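Local coordinates for protein WlaRA, TDP-fucose-3,4-ketoisomerase (Campylobacter jejuni subsp. jejuni 81116, PDB 5TPV) that belongs to the WxcM-like proteins of the cupin clan and binds thymidine-5'-diphosphate at sites to which both subunits of its dimer contribute, at residues Leu6-Ile11 with Ile57-Asn62. Residues are numbered along the deposited sequence; the frame is centred on the assembly and turned at random.
Sequences LKFKTI and IFIALN. With TYD (thymidine-5'-diphosphate), chain D.
Leu6 reaches Ile57 with one methyl group: its CD1 lies 4.2 Å from CD1 of Ile57, the two side chains crossing at about a right angle. Phe8 makes the broader contact. Its CG stands anti to the carbonyl carbon (chi1 -63°), bringing the ring up against 57-62, where CZ and CE2 rest against two isoleucines of that strand. CG2 of Ile57 approaches the ring edge, near its plane, 4.1 Å from CZ, whereas CD1 of Ile59 comes in obliquely, 3.8 Å from CE2, with CG1 of the same residue close behind. The packing is wholly apolar, with no hydrogen bond joining the segments. Farther along, Ile11 turns to the ligand instead, its CD1 3.4 Å from O2 of thymidine-5'-diphosphate and its CG2 3.5 Å from the sugar O4'. The ligand is also hydrogen-bonded by Lys14 and, from the second subunit, by residues including Arg33 and His49. His21 meets the Phe8 ring edge-to-face, and Tyr36 of the second subunit packs on both Phe8 and Ile59. Strands 3-13 and 56-62 belong to one antiparallel sheet of the cupin fold but are not adjacent: strand 85-89 runs between them, and the side chains meet across it.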
ATOM      1  N   LEU B   6      -7.103 -14.002  -3.762  1.00 38.81           N
ATOM      2  CA  LEU B   6      -6.454 -13.610  -5.004  1.00 39.54           C
ATOM      3  C   LEU B   6      -5.044 -14.131  -5.126  1.00 37.29           C
ATOM      4  O   LEU B   6      -4.335 -14.332  -4.145  1.00 48.88           O
ATOM      5  CB  LEU B   6      -6.474 -12.104  -5.175  1.00 40.80           C
ATOM      6  CG  LEU B   6      -7.902 -11.585  -5.133  1.00 41.76           C
ATOM      7  CD1 LEU B   6      -7.840 -10.088  -5.092  1.00 44.86           C
ATOM      8  CD2 LEU B   6      -8.798 -12.033  -6.288  1.00 40.29           C
ATOM      9  N   LYS B   7      -4.698 -14.500  -6.350  1.00 44.35           N
ATOM     10  CA  LYS B   7      -3.319 -14.758  -6.750  1.00 42.15           C
ATOM     11  C   LYS B   7      -2.911 -13.552  -7.599  1.00 39.82           C
ATOM     12  O   LYS B   7      -3.522 -13.297  -8.638  1.00 42.72           O
ATOM     13  CB  LYS B   7      -3.231 -16.042  -7.567  1.00 49.42           C
ATOM     14  CG  LYS B   7      -1.823 -16.301  -8.118  1.00 58.48           C
ATOM     15  CD  LYS B   7      -0.886 -16.829  -7.041  1.00 56.76           C
ATOM     16  CE  LYS B   7       0.560 -16.820  -7.505  1.00 68.92           C
ATOM     17  NZ  LYS B   7       1.381 -17.792  -6.725  1.00 72.27           N
ATOM     18  N   PHE B   8      -1.906 -12.796  -7.159  1.00 37.13           N
ATOM     19  CA  PHE B   8      -1.518 -11.569  -7.860  1.00 33.27           C
ATOM     20  C   PHE B   8      -0.700 -11.834  -9.119  1.00 31.61           C
ATOM     21  O   PHE B   8       0.079 -12.785  -9.195  1.00 37.57           O
ATOM     22  CB  PHE B   8      -0.770 -10.645  -6.903  1.00 37.96           C
ATOM     23  CG  PHE B   8      -1.608 -10.174  -5.728  1.00 40.77           C
ATOM     24  CD1 PHE B   8      -2.954  -9.854  -5.873  1.00 36.96           C
ATOM     25  CD2 PHE B   8      -1.027 -10.033  -4.468  1.00 37.13           C
ATOM     26  CE1 PHE B   8      -3.714  -9.414  -4.781  1.00 34.97           C
ATOM     27  CE2 PHE B   8      -1.772  -9.599  -3.389  1.00 30.32           C
ATOM     28  CZ  PHE B   8      -3.089  -9.278  -3.543  1.00 28.66           C
ATOM     29  N   LYS B   9      -0.939 -11.041 -10.144  1.00 33.64           N
ATOM     30  CA  LYS B   9      -0.042 -11.021 -11.290  1.00 45.42           C
ATOM     31  C   LYS B   9       1.149 -10.120 -10.907  1.00 42.44           C
ATOM     32  O   LYS B   9       0.935  -8.946 -10.573  1.00 37.01           O
ATOM     33  CB  LYS B   9      -0.745 -10.504 -12.556  1.00 52.03           C
ATOM     34  CG  LYS B   9       0.185 -10.310 -13.770  1.00 71.41           C
ATOM     35  CD  LYS B   9      -0.163 -11.120 -15.032  1.00 91.56           C
ATOM     36  CE  LYS B   9       1.022 -11.843 -15.689  1.00 90.31           C
ATOM     37  NZ  LYS B   9       2.306 -11.078 -15.638  1.00 83.39           N
ATOM     38  N   THR B  10       2.355 -10.695 -10.950  1.00 37.84           N
ATOM     39  CA  THR B  10       3.622  -9.993 -10.693  1.00 38.46           C
ATOM     40  C   THR B  10       4.374  -9.632 -11.968  1.00 41.43           C
ATOM     41  O   THR B  10       4.335 -10.383 -12.962  1.00 43.04           O
ATOM     42  CB  THR B  10       4.525 -10.807  -9.770  1.00 40.60           C
ATOM     43  OG1 THR B  10       4.986 -11.987 -10.437  1.00 45.18           O
ATOM     44  CG2 THR B  10       3.797 -11.213  -8.502  1.00 44.10           C
ATOM     45  N   ILE B  11       5.049  -8.485 -11.945  1.00 43.69           N
ATOM     46  CA  ILE B  11       5.958  -8.077 -13.013  1.00 40.72           C
ATOM     47  C   ILE B  11       7.428  -8.303 -12.639  1.00 46.79           C
ATOM     48  O   ILE B  11       8.036  -7.574 -11.818  1.00 41.17           O
ATOM     49  CB  ILE B  11       5.713  -6.626 -13.433  1.00 44.54           C
ATOM     50  CG1 ILE B  11       4.260  -6.429 -13.854  1.00 35.98           C
ATOM     51  CG2 ILE B  11       6.572  -6.267 -14.644  1.00 45.39           C
ATOM     52  CD1 ILE B  11       3.810  -4.987 -13.914  1.00 38.34           C
ATOM     53  N   ILE B  57      -8.631  -5.476   0.661  1.00 28.74           N
ATOM     54  CA  ILE B  57      -7.681  -6.591   0.458  1.00 26.28           C
ATOM     55  C   ILE B  57      -6.553  -6.604   1.505  1.00 25.34           C
ATOM     56  O   ILE B  57      -5.914  -5.604   1.751  1.00 29.36           O
ATOM     57  CB  ILE B  57      -7.067  -6.466  -0.938  1.00 28.27           C
ATOM     58  CG1 ILE B  57      -8.127  -6.684  -1.987  1.00 29.89           C
ATOM     59  CG2 ILE B  57      -6.026  -7.545  -1.221  1.00 30.45           C
ATOM     60  CD1 ILE B  57      -7.665  -6.295  -3.364  1.00 31.38           C
ATOM     61  N   PHE B  58      -6.312  -7.758   2.093  1.00 27.43           N
ATOM     62  CA  PHE B  58      -5.350  -7.965   3.162  1.00 30.12           C
ATOM     63  C   PHE B  58      -4.189  -8.769   2.545  1.00 30.14           C
ATOM     64  O   PHE B  58      -4.407  -9.795   1.896  1.00 29.64           O
ATOM     65  CB  PHE B  58      -5.953  -8.825   4.310  1.00 32.12           C
ATOM     66  CG  PHE B  58      -7.141  -8.207   4.988  1.00 33.62           C
ATOM     67  CD1 PHE B  58      -6.971  -7.276   5.979  1.00 36.02           C
ATOM     68  CD2 PHE B  58      -8.439  -8.536   4.604  1.00 33.88           C
ATOM     69  CE1 PHE B  58      -8.066  -6.653   6.573  1.00 40.03           C
ATOM     70  CE2 PHE B  58      -9.532  -7.931   5.193  1.00 34.70           C
ATOM     71  CZ  PHE B  58      -9.347  -6.993   6.187  1.00 32.88           C
ATOM     72  N   ILE B  59      -2.971  -8.332   2.800  1.00 25.97           N
ATOM     73  CA  ILE B  59      -1.770  -8.963   2.261  1.00 27.14           C
ATOM     74  C   ILE B  59      -0.730  -9.004   3.367  1.00 31.25           C
ATOM     75  O   ILE B  59      -0.461  -7.966   4.012  1.00 29.37           O
ATOM     76  CB  ILE B  59      -1.248  -8.096   1.097  1.00 27.57           C
ATOM     77  CG1 ILE B  59      -2.322  -7.835   0.066  1.00 29.43           C
ATOM     78  CG2 ILE B  59      -0.024  -8.689   0.415  1.00 29.00           C
ATOM     79  CD1 ILE B  59      -1.967  -6.733  -0.900  1.00 31.94           C
ATOM     80  N   ALA B  60      -0.171 -10.200   3.609  1.00 29.19           N
ATOM     81  CA  ALA B  60       0.996 -10.326   4.432  1.00 26.83           C
ATOM     82  C   ALA B  60       2.231 -10.071   3.581  1.00 28.41           C
ATOM     83  O   ALA B  60       2.693 -10.974   2.902  1.00 34.94           O
ATOM     84  CB  ALA B  60       1.040 -11.706   5.060  1.00 32.79           C
ATOM     85  N   LEU B  61       2.723  -8.845   3.579  1.00 31.48           N
ATOM     86  CA  LEU B  61       3.935  -8.497   2.854  1.00 36.68           C
ATOM     87  C   LEU B  61       5.142  -9.121   3.441  1.00 36.36           C
ATOM     88  O   LEU B  61       6.088  -9.374   2.757  1.00 41.83           O
ATOM     89  CB  LEU B  61       4.244  -7.023   2.944  1.00 39.97           C
ATOM     90  CG  LEU B  61       3.329  -6.066   2.229  1.00 46.15           C
ATOM     91  CD1 LEU B  61       3.963  -4.698   2.182  1.00 49.01           C
ATOM     92  CD2 LEU B  61       3.051  -6.552   0.827  1.00 45.81           C
ATOM     93  N   ASN B  62       5.144  -9.305   4.746  1.00 39.73           N
ATOM     94  CA  ASN B  62       6.173 -10.112   5.326  1.00 36.45           C
ATOM     95  C   ASN B  62       5.600 -10.964   6.449  1.00 37.99           C
ATOM     96  O   ASN B  62       4.579 -10.640   7.028  1.00 39.07           O
ATOM     97  CB  ASN B  62       7.328  -9.201   5.761  1.00 41.86           C
ATOM     98  CG  ASN B  62       8.660  -9.945   5.808  1.00 46.05           C
ATOM     99  OD1 ASN B  62       9.016 -10.713   4.910  1.00 50.08           O
ATOM    100  ND2 ASN B  62       9.359  -9.777   6.912  1.00 49.65           N
TER
HETATM  101  PA  TYD D 201       8.811   1.054 -14.663  1.00 43.53           P
HETATM  102  O1A TYD D 201       8.196   2.184 -13.872  1.00 34.33           O
HETATM  103  O2A TYD D 201       9.176   1.261 -16.113  1.00 55.55           O
HETATM  104  O3A TYD D 201      10.123   0.546 -13.880  1.00 43.79           O
HETATM  105  PB  TYD D 201      10.453   1.088 -12.401  1.00 39.89           P
HETATM  106  O1B TYD D 201      10.329   2.588 -12.526  1.00 33.30           O
HETATM  107  O2B TYD D 201      11.857   0.598 -12.138  1.00 41.08           O
HETATM  108  O3B TYD D 201       9.397   0.447 -11.533  1.00 45.09           O
HETATM  109  O5' TYD D 201       7.829  -0.218 -14.567  1.00 35.27           O
HETATM  110  C5' TYD D 201       8.350  -1.542 -14.660  1.00 40.41           C
HETATM  111  C4' TYD D 201       7.503  -2.355 -15.631  1.00 40.90           C
HETATM  112  O4' TYD D 201       6.304  -2.787 -14.981  1.00 39.20           O
HETATM  113  C3' TYD D 201       7.102  -1.525 -16.840  1.00 42.65           C
HETATM  114  O3' TYD D 201       7.600  -2.131 -18.037  1.00 49.46           O
HETATM  115  C2' TYD D 201       5.585  -1.502 -16.862  1.00 41.32           C
HETATM  116  C1' TYD D 201       5.135  -2.321 -15.660  1.00 34.36           C
HETATM  117  N1  TYD D 201       4.341  -1.483 -14.760  1.00 43.04           N
HETATM  118  C2  TYD D 201       2.930  -1.558 -14.800  1.00 42.03           C
HETATM  119  O2  TYD D 201       2.382  -2.340 -15.604  1.00 41.23           O
HETATM  120  N3  TYD D 201       2.169  -0.807 -13.991  1.00 36.03           N
HETATM  121  C4  TYD D 201       2.728   0.038 -13.120  1.00 37.63           C
HETATM  122  O4  TYD D 201       2.015   0.737 -12.368  1.00 36.90           O
HETATM  123  C5  TYD D 201       4.207   0.137 -13.058  1.00 37.97           C
HETATM  124  C5M TYD D 201       4.875   1.077 -12.090  1.00 36.98           C
HETATM  125  C6  TYD D 201       4.963  -0.656 -13.910  1.00 44.98           C